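Local coordinates for protein BlEst2 (Bacillus licheniformis, PDB 6WPX) that is a lipase or esterase that probably hydrolyses ester bonds and has a C-terminal domain with autoinhibitory effects, at residues His54-Ser59 with Asp174-Leu179; Asp124-Leu129 with Lys185-Gln190; Ala154-Ser159 with Ala378-Val383; Trp164-Asp167 with Gln171-Asp174. One frame throughout, in Å; residues are numbered along the deposited sequence.

Contact 1 of 4, residues His54-Ser59 with Asp174-Leu179; sequences HGLNGS and DAVYSL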
loop_
_atom_site.group_PDB
_atom_site.type_symbol
_atom_site.label_atom_id
_atom_site.label_comp_id
_atom_site.label_asym_id
_atom_site.label_seq_id
_atom_site.Cartn_x
_atom_site.Cartn_y
_atom_site.Cartn_z
ATOM N N HIS A 54 -7.911 -1.420 -14.440
ATOM C CA HIS A 54 -6.774 -0.660 -13.913
ATOM C C HIS A 54 -6.861 -0.460 -12.379
ATOM O O HIS A 54 -7.892 -0.737 -11.747
ATOM C CB HIS A 54 -6.673 0.707 -14.601
ATOM C CG HIS A 54 -7.834 1.609 -14.261
ATOM N ND1 HIS A 54 -7.864 2.339 -13.084
ATOM C CD2 HIS A 54 -8.987 1.820 -14.936
ATOM C CE1 HIS A 54 -9.016 2.998 -13.101
ATOM N NE2 HIS A 54 -9.727 2.706 -14.197
ATOM N N GLY A 55 -5.813 0.136 -11.831
ATOM C CA GLY A 55 -5.719 0.388 -10.404
ATOM C C GLY A 55 -5.834 1.842 -10.031
ATOM O O GLY A 55 -6.290 2.687 -10.815
ATOM N N LEU A 56 -5.372 2.117 -8.828
ATOM C CA LEU A 56 -5.372 3.424 -8.213
ATOM C C LEU A 56 -4.757 4.498 -9.103
ATOM O O LEU A 56 -3.644 4.322 -9.592
ATOM C CB LEU A 56 -4.645 3.329 -6.862
ATOM C CG LEU A 56 -4.431 4.669 -6.131
ATOM C CD1 LEU A 56 -5.730 5.243 -5.638
ATOM C CD2 LEU A 56 -3.455 4.492 -4.972
ATOM N N ASN A 57 -5.500 5.602 -9.305
ATOM C CA ASN A 57 -5.107 6.790 -10.068
ATOM C C ASN A 57 -4.752 6.461 -11.539
ATOM O O ASN A 57 -4.035 7.193 -12.216
ATOM C CB ASN A 57 -3.995 7.573 -9.334
ATOM C CG ASN A 57 -4.376 8.105 -7.948
ATOM O OD1 ASN A 57 -5.536 8.527 -7.674
ATOM N ND2 ASN A 57 -3.393 8.175 -7.058
ATOM N N GLY A 58 -5.315 5.375 -12.042
ATOM C CA GLY A 58 -5.025 4.947 -13.400
ATOM C C GLY A 58 -6.218 4.997 -14.298
ATOM O O GLY A 58 -7.276 5.488 -13.906
ATOM N N SER A 59 -6.054 4.439 -15.500
ATOM C CA SER A 59 -7.087 4.308 -16.509
ATOM C C SER A 59 -6.735 3.100 -17.349
ATOM O O SER A 59 -5.701 2.471 -17.119
ATOM C CB SER A 59 -7.122 5.557 -17.388
ATOM O OG SER A 59 -5.994 5.584 -18.249
ATOM N N ASP A 174 -10.994 9.560 -1.860
ATOM C CA ASP A 174 -11.780 8.413 -1.470
ATOM C C ASP A 174 -11.099 7.095 -1.796
ATOM O O ASP A 174 -11.267 6.161 -1.019
ATOM C CB ASP A 174 -13.137 8.468 -2.154
ATOM C CG ASP A 174 -14.107 9.505 -1.609
ATOM O OD1 ASP A 174 -13.763 10.176 -0.615
ATOM O OD2 ASP A 174 -15.238 9.586 -2.133
ATOM N N ALA A 175 -10.356 7.011 -2.932
ATOM C CA ALA A 175 -9.665 5.783 -3.358
ATOM C C ALA A 175 -8.547 5.406 -2.432
ATOM O O ALA A 175 -8.569 4.288 -1.927
ATOM C CB ALA A 175 -9.170 5.887 -4.797
ATOM N N VAL A 176 -7.620 6.342 -2.129
ATOM C CA VAL A 176 -6.489 6.105 -1.208
ATOM C C VAL A 176 -6.997 5.786 0.205
ATOM O O VAL A 176 -6.487 4.876 0.851
ATOM C CB VAL A 176 -5.444 7.270 -1.217
ATOM C CG1 VAL A 176 -4.236 6.935 -0.333
ATOM C CG2 VAL A 176 -4.976 7.578 -2.648
ATOM N N TYR A 177 -8.006 6.533 0.666
ATOM C CA TYR A 177 -8.672 6.356 1.957
ATOM C C TYR A 177 -9.181 4.927 2.088
ATOM O O TYR A 177 -9.038 4.340 3.156
ATOM C CB TYR A 177 -9.880 7.301 2.022
ATOM C CG TYR A 177 -10.607 7.311 3.340
ATOM C CD1 TYR A 177 -11.709 6.484 3.563
ATOM C CD2 TYR A 177 -10.260 8.216 4.334
ATOM C CE1 TYR A 177 -12.426 6.543 4.763
ATOM C CE2 TYR A 177 -10.956 8.274 5.534
ATOM C CZ TYR A 177 -12.051 7.456 5.737
ATOM O OH TYR A 177 -12.715 7.585 6.928
ATOM N N SER A 178 -9.837 4.399 1.016
ATOM C CA SER A 178 -10.420 3.053 1.028
ATOM C C SER A 178 -9.355 1.959 1.063
ATOM O O SER A 178 -9.689 0.814 1.330
ATOM C CB SER A 178 -11.371 2.843 -0.148
ATOM O OG SER A 178 -10.689 2.684 -1.382
ATOM N N LEU A 179 -8.082 2.311 0.805
ATOM C CA LEU A 179 -6.952 1.380 0.812
ATOM C C LEU A 179 -6.290 1.206 2.191
ATOM O O LEU A 179 -5.438 0.328 2.341
ATOM C CB LEU A 179 -5.914 1.774 -0.248
ATOM C CG LEU A 179 -6.387 1.652 -1.717
ATOM C CD1 LEU A 179 -5.349 2.208 -2.646
ATOM C CD2 LEU A 179 -6.688 0.207 -2.075
#

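Contact 2 of 4, residues Asp124-Leu129 with Lys185-Gln190; sequences DSQSAL and KSFRDQ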
loop_
_atom_site.group_PDB
_atom_site.type_symbol
_atom_site.label_atom_id
_atom_site.label_comp_id
_atom_site.label_asym_id
_atom_site.label_seq_id
_atom_site.Cartn_x
_atom_site.Cartn_y
_atom_site.Cartn_z
ATOM N N ASP A 124 -12.221 -3.189 -6.548
ATOM C CA ASP A 124 -13.391 -2.663 -7.279
ATOM C C ASP A 124 -14.115 -3.846 -7.942
ATOM O O ASP A 124 -15.342 -3.873 -8.013
ATOM C CB ASP A 124 -12.945 -1.685 -8.387
ATOM C CG ASP A 124 -12.168 -0.468 -7.934
ATOM O OD1 ASP A 124 -12.250 -0.120 -6.723
ATOM O OD2 ASP A 124 -11.554 0.191 -8.798
ATOM N N SER A 125 -13.329 -4.812 -8.439
ATOM C CA SER A 125 -13.850 -6.012 -9.093
ATOM C C SER A 125 -14.705 -6.828 -8.164
ATOM O O SER A 125 -15.822 -7.191 -8.540
ATOM C CB SER A 125 -12.719 -6.853 -9.672
ATOM O OG SER A 125 -12.174 -6.134 -10.763
ATOM N N GLN A 126 -14.209 -7.093 -6.945
ATOM C CA GLN A 126 -14.953 -7.868 -5.944
ATOM C C GLN A 126 -16.181 -7.157 -5.532
ATOM O O GLN A 126 -17.209 -7.797 -5.370
ATOM C CB GLN A 126 -14.125 -8.143 -4.699
ATOM C CG GLN A 126 -13.382 -9.432 -4.741
ATOM C CD GLN A 126 -13.164 -9.949 -3.341
ATOM O OE1 GLN A 126 -12.742 -9.211 -2.453
ATOM N NE2 GLN A 126 -13.405 -11.233 -3.125
ATOM N N SER A 127 -16.081 -5.837 -5.335
ATOM C CA SER A 127 -17.227 -5.019 -4.974
ATOM C C SER A 127 -18.292 -5.134 -6.067
ATOM O O SER A 127 -19.455 -5.350 -5.739
ATOM C CB SER A 127 -16.809 -3.567 -4.790
ATOM O OG SER A 127 -17.962 -2.762 -4.640
ATOM N N ALA A 128 -17.896 -5.004 -7.359
ATOM C CA ALA A 128 -18.828 -5.125 -8.483
ATOM C C ALA A 128 -19.545 -6.460 -8.413
ATOM O O ALA A 128 -20.770 -6.487 -8.433
ATOM C CB ALA A 128 -18.086 -5.018 -9.818
ATOM N N LEU A 129 -18.805 -7.551 -8.254
ATOM C CA LEU A 129 -19.407 -8.887 -8.248
ATOM C C LEU A 129 -20.236 -9.219 -7.025
ATOM O O LEU A 129 -21.333 -9.747 -7.165
ATOM C CB LEU A 129 -18.317 -9.938 -8.444
ATOM C CG LEU A 129 -18.034 -10.313 -9.898
ATOM C CD1 LEU A 129 -17.412 -9.192 -10.656
ATOM C CD2 LEU A 129 -17.110 -11.461 -9.959
ATOM N N LYS A 185 -9.829 -4.117 6.331
ATOM C CA LYS A 185 -10.166 -5.215 7.258
ATOM C C LYS A 185 -11.690 -5.331 7.385
ATOM O O LYS A 185 -12.234 -6.432 7.344
ATOM C CB LYS A 185 -9.499 -5.017 8.633
ATOM C CG LYS A 185 -9.793 -6.127 9.659
ATOM C CD LYS A 185 -8.896 -7.336 9.491
ATOM C CE LYS A 185 -9.210 -8.460 10.452
ATOM N NZ LYS A 185 -8.577 -8.255 11.776
ATOM N N SER A 186 -12.363 -4.179 7.491
ATOM C CA SER A 186 -13.816 -4.076 7.558
ATOM C C SER A 186 -14.419 -4.532 6.205
ATOM O O SER A 186 -15.350 -5.328 6.207
ATOM C CB SER A 186 -14.210 -2.644 7.876
ATOM O OG SER A 186 -15.609 -2.439 7.803
ATOM N N PHE A 187 -13.859 -4.074 5.052
ATOM C CA PHE A 187 -14.331 -4.503 3.725
ATOM C C PHE A 187 -14.228 -6.027 3.622
ATOM O O PHE A 187 -15.183 -6.658 3.198
ATOM C CB PHE A 187 -13.553 -3.824 2.575
ATOM C CG PHE A 187 -14.025 -4.257 1.198
ATOM C CD1 PHE A 187 -15.159 -3.688 0.618
ATOM C CD2 PHE A 187 -13.364 -5.268 0.502
ATOM C CE1 PHE A 187 -15.618 -4.124 -0.637
ATOM C CE2 PHE A 187 -13.828 -5.706 -0.741
ATOM C CZ PHE A 187 -14.936 -5.120 -1.314
ATOM N N ARG A 188 -13.098 -6.620 4.071
ATOM C CA ARG A 188 -12.893 -8.078 4.095
ATOM C C ARG A 188 -14.002 -8.751 4.909
ATOM O O ARG A 188 -14.614 -9.716 4.444
ATOM C CB ARG A 188 -11.510 -8.438 4.694
ATOM C CG ARG A 188 -10.318 -8.079 3.803
ATOM C CD ARG A 188 -9.847 -9.222 2.892
ATOM N NE ARG A 188 -10.929 -9.664 2.016
ATOM C CZ ARG A 188 -11.304 -9.040 0.908
ATOM N NH1 ARG A 188 -12.359 -9.458 0.235
ATOM N NH2 ARG A 188 -10.610 -8.003 0.451
ATOM N N ASP A 189 -14.298 -8.204 6.100
ATOM C CA ASP A 189 -15.334 -8.733 6.983
ATOM C C ASP A 189 -16.738 -8.778 6.330
ATOM O O ASP A 189 -17.459 -9.752 6.523
ATOM C CB ASP A 189 -15.360 -7.956 8.300
ATOM C CG ASP A 189 -16.381 -8.502 9.288
ATOM O OD1 ASP A 189 -16.082 -9.518 9.949
ATOM O OD2 ASP A 189 -17.502 -7.950 9.348
ATOM N N GLN A 190 -17.104 -7.730 5.564
ATOM C CA GLN A 190 -18.389 -7.572 4.862
ATOM C C GLN A 190 -18.465 -8.328 3.541
ATOM O O GLN A 190 -19.541 -8.431 2.953
ATOM C CB GLN A 190 -18.604 -6.087 4.525
ATOM C CG GLN A 190 -18.747 -5.130 5.717
ATOM C CD GLN A 190 -19.155 -3.771 5.209
ATOM O OE1 GLN A 190 -18.463 -3.149 4.388
ATOM N NE2 GLN A 190 -20.328 -3.312 5.628
HETATM O O HOH W 1 -10.934 -7.180 -2.233
#

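Contact 3 of 4, residues Ala154-Ser159 with Ala378-Val383; sequences ADLAYS and AFLFIV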
loop_
_atom_site.group_PDB
_atom_site.type_symbol
_atom_site.label_atom_id
_atom_site.label_comp_id
_atom_site.label_asym_id
_atom_site.label_seq_id
_atom_site.Cartn_x
_atom_site.Cartn_y
_atom_site.Cartn_z
ATOM N N ALA A 154 -0.833 3.405 2.346
ATOM C CA ALA A 154 -2.019 4.242 2.500
ATOM C C ALA A 154 -2.169 4.592 3.986
ATOM O O ALA A 154 -2.499 5.727 4.287
ATOM C CB ALA A 154 -3.270 3.533 1.978
ATOM N N ASP A 155 -1.869 3.635 4.915
ATOM C CA ASP A 155 -1.925 3.898 6.359
ATOM C C ASP A 155 -0.967 5.014 6.693
ATOM O O ASP A 155 -1.311 5.902 7.474
ATOM C CB ASP A 155 -1.536 2.669 7.180
ATOM C CG ASP A 155 -2.496 1.528 7.032
ATOM O OD1 ASP A 155 -3.575 1.735 6.444
ATOM O OD2 ASP A 155 -2.195 0.435 7.546
ATOM N N LEU A 156 0.231 4.966 6.085
ATOM C CA LEU A 156 1.264 5.984 6.248
ATOM C C LEU A 156 0.779 7.341 5.759
ATOM O O LEU A 156 0.910 8.318 6.502
ATOM C CB LEU A 156 2.588 5.575 5.550
ATOM C CG LEU A 156 3.709 6.618 5.543
ATOM C CD1 LEU A 156 4.227 6.915 6.970
ATOM C CD2 LEU A 156 4.872 6.164 4.636
ATOM N N ALA A 157 0.212 7.407 4.534
ATOM C CA ALA A 157 -0.307 8.640 3.925
ATOM C C ALA A 157 -1.367 9.346 4.794
ATOM O O ALA A 157 -1.485 10.566 4.747
ATOM C CB ALA A 157 -0.913 8.332 2.568
ATOM N N TYR A 158 -2.183 8.571 5.511
ATOM C CA TYR A 158 -3.252 9.086 6.356
ATOM C C TYR A 158 -2.824 9.322 7.811
ATOM O O TYR A 158 -3.643 9.717 8.637
ATOM C CB TYR A 158 -4.470 8.156 6.270
ATOM C CG TYR A 158 -5.285 8.474 5.048
ATOM C CD1 TYR A 158 -4.902 8.005 3.790
ATOM C CD2 TYR A 158 -6.382 9.336 5.121
ATOM C CE1 TYR A 158 -5.605 8.361 2.642
ATOM C CE2 TYR A 158 -7.083 9.710 3.971
ATOM C CZ TYR A 158 -6.693 9.211 2.738
ATOM O OH TYR A 158 -7.387 9.552 1.613
ATOM N N SER A 159 -1.547 9.133 8.113
ATOM C CA SER A 159 -1.042 9.290 9.486
ATOM C C SER A 159 -0.668 10.723 9.814
ATOM O O SER A 159 -0.543 11.552 8.914
ATOM C CB SER A 159 0.109 8.324 9.756
ATOM O OG SER A 159 1.293 8.763 9.107
ATOM N N ALA A 378 6.617 20.509 2.000
ATOM C CA ALA A 378 6.043 19.637 3.037
ATOM C C ALA A 378 6.916 18.375 2.972
ATOM O O ALA A 378 7.320 17.993 1.884
ATOM C CB ALA A 378 4.596 19.322 2.822
ATOM N N PHE A 379 7.241 17.806 4.119
ATOM C CA PHE A 379 8.098 16.636 4.113
ATOM C C PHE A 379 7.591 15.503 4.970
ATOM O O PHE A 379 6.757 15.686 5.853
ATOM C CB PHE A 379 9.538 17.023 4.540
ATOM C CG PHE A 379 9.710 17.283 6.028
ATOM C CD1 PHE A 379 9.993 16.238 6.908
ATOM C CD2 PHE A 379 9.571 18.559 6.547
ATOM C CE1 PHE A 379 10.137 16.470 8.270
ATOM C CE2 PHE A 379 9.732 18.795 7.911
ATOM C CZ PHE A 379 10.004 17.747 8.764
ATOM N N LEU A 380 8.139 14.330 4.715
ATOM C CA LEU A 380 7.912 13.122 5.484
ATOM C C LEU A 380 9.273 12.469 5.530
ATOM O O LEU A 380 9.836 12.143 4.496
ATOM C CB LEU A 380 6.859 12.214 4.824
ATOM C CG LEU A 380 6.430 10.958 5.604
ATOM C CD1 LEU A 380 5.910 11.315 7.007
ATOM C CD2 LEU A 380 5.370 10.190 4.840
ATOM N N PHE A 381 9.831 12.374 6.731
ATOM C CA PHE A 381 11.161 11.833 7.002
ATOM C C PHE A 381 10.998 10.467 7.599
ATOM O O PHE A 381 10.332 10.322 8.620
ATOM C CB PHE A 381 11.928 12.770 7.973
ATOM C CG PHE A 381 13.222 12.178 8.485
ATOM C CD1 PHE A 381 14.158 11.632 7.605
ATOM C CD2 PHE A 381 13.500 12.153 9.845
ATOM C CE1 PHE A 381 15.342 11.066 8.078
ATOM C CE2 PHE A 381 14.701 11.608 10.322
ATOM C CZ PHE A 381 15.622 11.079 9.433
ATOM N N ILE A 382 11.601 9.447 6.958
ATOM C CA ILE A 382 11.444 8.068 7.417
ATOM C C ILE A 382 12.779 7.375 7.450
ATOM O O ILE A 382 13.550 7.432 6.488
ATOM C CB ILE A 382 10.417 7.267 6.542
ATOM C CG1 ILE A 382 9.032 7.926 6.537
ATOM C CG2 ILE A 382 10.313 5.774 6.936
ATOM C CD1 ILE A 382 8.184 7.531 5.355
ATOM N N VAL A 383 13.017 6.675 8.543
ATOM C CA VAL A 383 14.198 5.838 8.719
ATOM C C VAL A 383 13.704 4.413 8.938
ATOM O O VAL A 383 12.827 4.200 9.774
ATOM C CB VAL A 383 15.121 6.300 9.884
ATOM C CG1 VAL A 383 16.355 5.395 10.009
ATOM C CG2 VAL A 383 15.557 7.744 9.695
#

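Contact 4 of 4, residues Trp164-Asp167 with Gln171-Asp174; sequences WLAD and QKND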
loop_
_atom_site.group_PDB
_atom_site.type_symbol
_atom_site.label_atom_id
_atom_site.label_comp_id
_atom_site.label_asym_id
_atom_site.label_seq_id
_atom_site.Cartn_x
_atom_site.Cartn_y
_atom_site.Cartn_z
ATOM N N TRP A 164 1.135 17.043 6.359
ATOM C CA TRP A 164 1.607 18.152 5.535
ATOM C C TRP A 164 1.901 17.728 4.103
ATOM O O TRP A 164 1.439 18.380 3.172
ATOM C CB TRP A 164 2.815 18.826 6.184
ATOM C CG TRP A 164 2.534 19.354 7.563
ATOM C CD1 TRP A 164 2.066 20.593 7.886
ATOM C CD2 TRP A 164 2.677 18.646 8.801
ATOM N NE1 TRP A 164 1.957 20.719 9.253
ATOM C CE2 TRP A 164 2.310 19.534 9.838
ATOM C CE3 TRP A 164 3.071 17.340 9.138
ATOM C CZ2 TRP A 164 2.324 19.158 11.187
ATOM C CZ3 TRP A 164 3.087 16.970 10.476
ATOM C CH2 TRP A 164 2.730 17.874 11.483
ATOM N N LEU A 165 2.600 16.596 3.916
ATOM C CA LEU A 165 2.902 16.102 2.581
ATOM C C LEU A 165 1.670 15.598 1.829
ATOM O O LEU A 165 1.495 15.943 0.660
ATOM C CB LEU A 165 4.003 15.016 2.599
ATOM C CG LEU A 165 4.422 14.476 1.246
ATOM C CD1 LEU A 165 5.087 15.567 0.388
ATOM C CD2 LEU A 165 5.336 13.253 1.409
ATOM N N ALA A 166 0.833 14.776 2.488
ATOM C CA ALA A 166 -0.374 14.227 1.878
ATOM C C ALA A 166 -1.311 15.324 1.356
ATOM O O ALA A 166 -1.881 15.167 0.276
ATOM C CB ALA A 166 -1.102 13.333 2.856
ATOM N N ASP A 167 -1.407 16.441 2.074
ATOM C CA ASP A 167 -2.246 17.566 1.681
ATOM C C ASP A 167 -1.829 18.186 0.319
ATOM O O ASP A 167 -2.614 18.075 -0.636
ATOM C CB ASP A 167 -2.328 18.612 2.808
ATOM C CG ASP A 167 -3.231 18.210 3.979
ATOM O OD1 ASP A 167 -3.870 17.132 3.902
ATOM O OD2 ASP A 167 -3.284 18.967 4.979
ATOM N N GLN A 171 -3.035 13.559 -2.335
ATOM C CA GLN A 171 -3.138 12.102 -2.268
ATOM C C GLN A 171 -4.278 11.645 -1.373
ATOM O O GLN A 171 -4.517 10.444 -1.262
ATOM C CB GLN A 171 -1.788 11.439 -1.892
ATOM C CG GLN A 171 -1.364 11.602 -0.440
ATOM C CD GLN A 171 0.034 11.098 -0.194
ATOM O OE1 GLN A 171 0.981 11.873 -0.050
ATOM N NE2 GLN A 171 0.199 9.786 -0.137
ATOM N N LYS A 172 -4.959 12.574 -0.704
ATOM C CA LYS A 172 -6.090 12.160 0.090
ATOM C C LYS A 172 -7.319 12.306 -0.769
ATOM O O LYS A 172 -7.681 13.405 -1.205
ATOM C CB LYS A 172 -6.211 12.896 1.425
ATOM C CG LYS A 172 -5.154 12.480 2.447
ATOM C CD LYS A 172 -5.248 13.336 3.712
ATOM C CE LYS A 172 -4.651 12.610 4.894
ATOM N NZ LYS A 172 -4.454 13.507 6.065
ATOM N N ASN A 173 -7.887 11.164 -1.112
ATOM C CA ASN A 173 -9.109 11.082 -1.877
ATOM C C ASN A 173 -9.764 9.799 -1.410
ATOM O O ASN A 173 -9.167 9.057 -0.627
ATOM C CB ASN A 173 -8.845 11.118 -3.397
ATOM C CG ASN A 173 -7.890 10.051 -3.900
ATOM O OD1 ASN A 173 -8.000 8.886 -3.567
ATOM N ND2 ASN A 173 -6.950 10.416 -4.741
ATOM N N ASP A 174 -10.994 9.560 -1.860
ATOM C CA ASP A 174 -11.780 8.413 -1.470
ATOM C C ASP A 174 -11.099 7.095 -1.796
ATOM O O ASP A 174 -11.267 6.161 -1.019
ATOM C CB ASP A 174 -13.137 8.468 -2.154
ATOM C CG ASP A 174 -14.107 9.505 -1.609
ATOM O OD1 ASP A 174 -13.763 10.176 -0.615
ATOM O OD2 ASP A 174 -15.238 9.586 -2.133
HETATM O O HOH W 2 -4.551 15.519 0.181
#

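Contact 1 of 4, residues His54-Ser59 with Asp174-Leu179
Leu56 carries almost all of the loop's share of this contact, setting its forked end against helix 174-178. One branch, Leu56 CD1, lies 3.6 Å from Ala175 CB and 3.9 Å from Val176 CG2. The other goes to the next turn of the chain, where Leu56 CD2 meets Leu179 CD1 at 3.8 Å. Because CG of Leu56 stands anti to the backbone N (chi1 174°), the fork is carried out from the loop, and Val176 CG2 comes within reach of both methyls. Val176 also packs on Tyr158. The loop follows strand 50-53 and contains a type II beta turn from Gly55 to Gly58, closed by Gly58 N to Gly55 O. His54 ND1 also donates to Gly55 O at 2.8 Å, in the carbonyl plane and on a lone pair, while His54 NE2 bonds to Leu85 N. A His-Gly pair after a central strand is a familiar feature near the oxyanion hole of alpha/beta-hydrolase lipases, and the placing here is consistent with that. The polar bonds within the loop are likely to stiffen it, whereas its direct hold on the helix is aliphatic and rests on fit and burial instead of directional bonds.

Contact 2 of 4, residues Asp124-Leu129 with Lys185-Gln190
Phe187 makes the first approach along helix 185-190: its ring tip, Phe187 CZ, lies 4.2 Å from Ser127 CB, and Gln126 OE1 sits near the ring plane, 4.0 Å from Phe187 CE2. The ring reaches this far because CG is anti to the backbone N (chi1 180°). Ser127 turns its hydroxyl elsewhere, to Met91 O. The axes of the two segments come no closer than 12.0 Å, at 32°, too far for backbones to nestle, so long side chains span the gap between helix 181-191 and helix 121-131, which follows strand 113-118 of the alpha/beta-hydrolase sheet. Arg188 comes next. It leaves its helix pointing away, then bends at chi2 and chi3 to bring the guanidinium back. Arg188 NH1 gives a bent bond, 2.7 Å at 142°, to a lone pair of Gln126 OE1, which lies somewhat out of the guanidinium plane. A water donates to the same OE1 and accepts from Arg188 NH2 at 2.8 Å, closing a small ring. With an alanine here instead of Gln126, NH1 and the water would probably both lose a mate, as would the Tyr243 hydroxyl that meets Gln126 NE2. Arg188 is further held by a salt bridge from NH1 to Asp192 and by NH2 on His148 O.

Contact 3 of 4, residues Ala154-Ser159 with Ala378-Val383
Leu156 meeting Leu380 and Ile382 is a buried, purely aliphatic contact of helix against sheet, made where helix 152-157 of the alpha/beta-hydrolase part of the chain abuts strand 377-386 of a beta domain more than two hundred residues further on. The helix leucine does the work from its side. Leu156 CG lies 4.0 Å from Leu380 CD2, and Leu156 CD2 is 3.7 Å from Ile382 CD1, so one side chain bridges two residues that alternate along the strand. In both pairs the chains reach toward each other tip to tip. For Ile382 the long branch is what arrives: CG1 stands anti to the carbonyl carbon (chi1 -58°), which sends CD1 forward to the helix.

The same cluster takes in Ile292 of the adjacent strand 290-297, together with Phe219 and Tyr223 of helix 218-224. Shortening Leu156 to an alanine is likely to open a gap at this junction, leaving the ends of Leu380 and Ile382 without their facing methyls. Behind the side chain, Leu156 O at the end of the helix is gripped twice by Ser159, through Ser159 OG at 2.7 Å, in the carbonyl plane on a lone pair, and through Ser159 N at 3.0 Å.

On the strand, Phe379 and Phe381 take the alternate positions and pack on strand 300-307 of a second antiparallel sheet. Two antiparallel sheets packed face to face make a beta sandwich, here with the outer face of one sheet set against the alpha/beta-hydrolase part, an arrangement in keeping with the autoinhibitory C-terminal domain.

Contact 4 of 4, residues Trp164-Asp167 with Gln171-Asp174
Ala166 and Gln171 form the centre of this contact through both backbone and side chain. Gln171 N donates to Ala166 O at a long 3.3 Å (149°). The glutamine side chain lies against the alanine, Gln171 CG 3.7 Å from Ala166 CB and Gln171 OE1 3.3 Å from Ala166 CA. This placing follows from chi1 of 73°, which wedges CG between the backbone N and the carbonyl carbon. OE1 is buried with no polar partner in the model, a cost that the close packing presumably has to offset.

A water gives the Ala166 carbonyl a second donor, its oxygen 2.7 Å from Ala166 O, and in turn accepts from Lys172 N, so two successive backbone amides are tied to one oxygen, the second through the water. The link from Gln171 spans five residues, one more than an alpha-helical step, and marks the chain's departure from helix 163-169 into the short connection to helix 174-178, a tight connection between two successive short helices.

Lys172 runs its extended chain past Ala166 CB, with Lys172 CE 4.2 Å from it, and Lys172 CD passes 4.0 Å from Asp167 OD1. Lys172 NZ stays 4.3 Å from Asp167 OD1, beyond a salt bridge though near enough for some electrostatic attraction; its hydrogen bond goes to the Tyr416 hydroxyl.

Further out, loop residues Val348 and Phe349 back the glutamine, and Leu165 packs on Leu380 of strand 377-386. Asn173 fills the N-cap position of the following helix, its OD1 bonded to Val176 N.

How the contacts relate
All four contacts are largely buried, yet they differ in what holds them. Contacts 1 and 3 are aliphatic and each rests on one leucine; contact 2 combines a buried aromatic ring with a glutamine-arginine bond and a bridging water, and contact 4 is a local backbone closure with an exposed aspartate at its margin. Contacts 1 and 4 share Asp174, on the helix that receives the loop in one and follows the turn in the other. Contacts 3 and 4, with centres about 10 Å apart, adjoin through Tyr158, which also touches contact 1. Contact 2 stands apart, its centre about 26 Å from that of contact 3 and on the opposite side of the chain's centre.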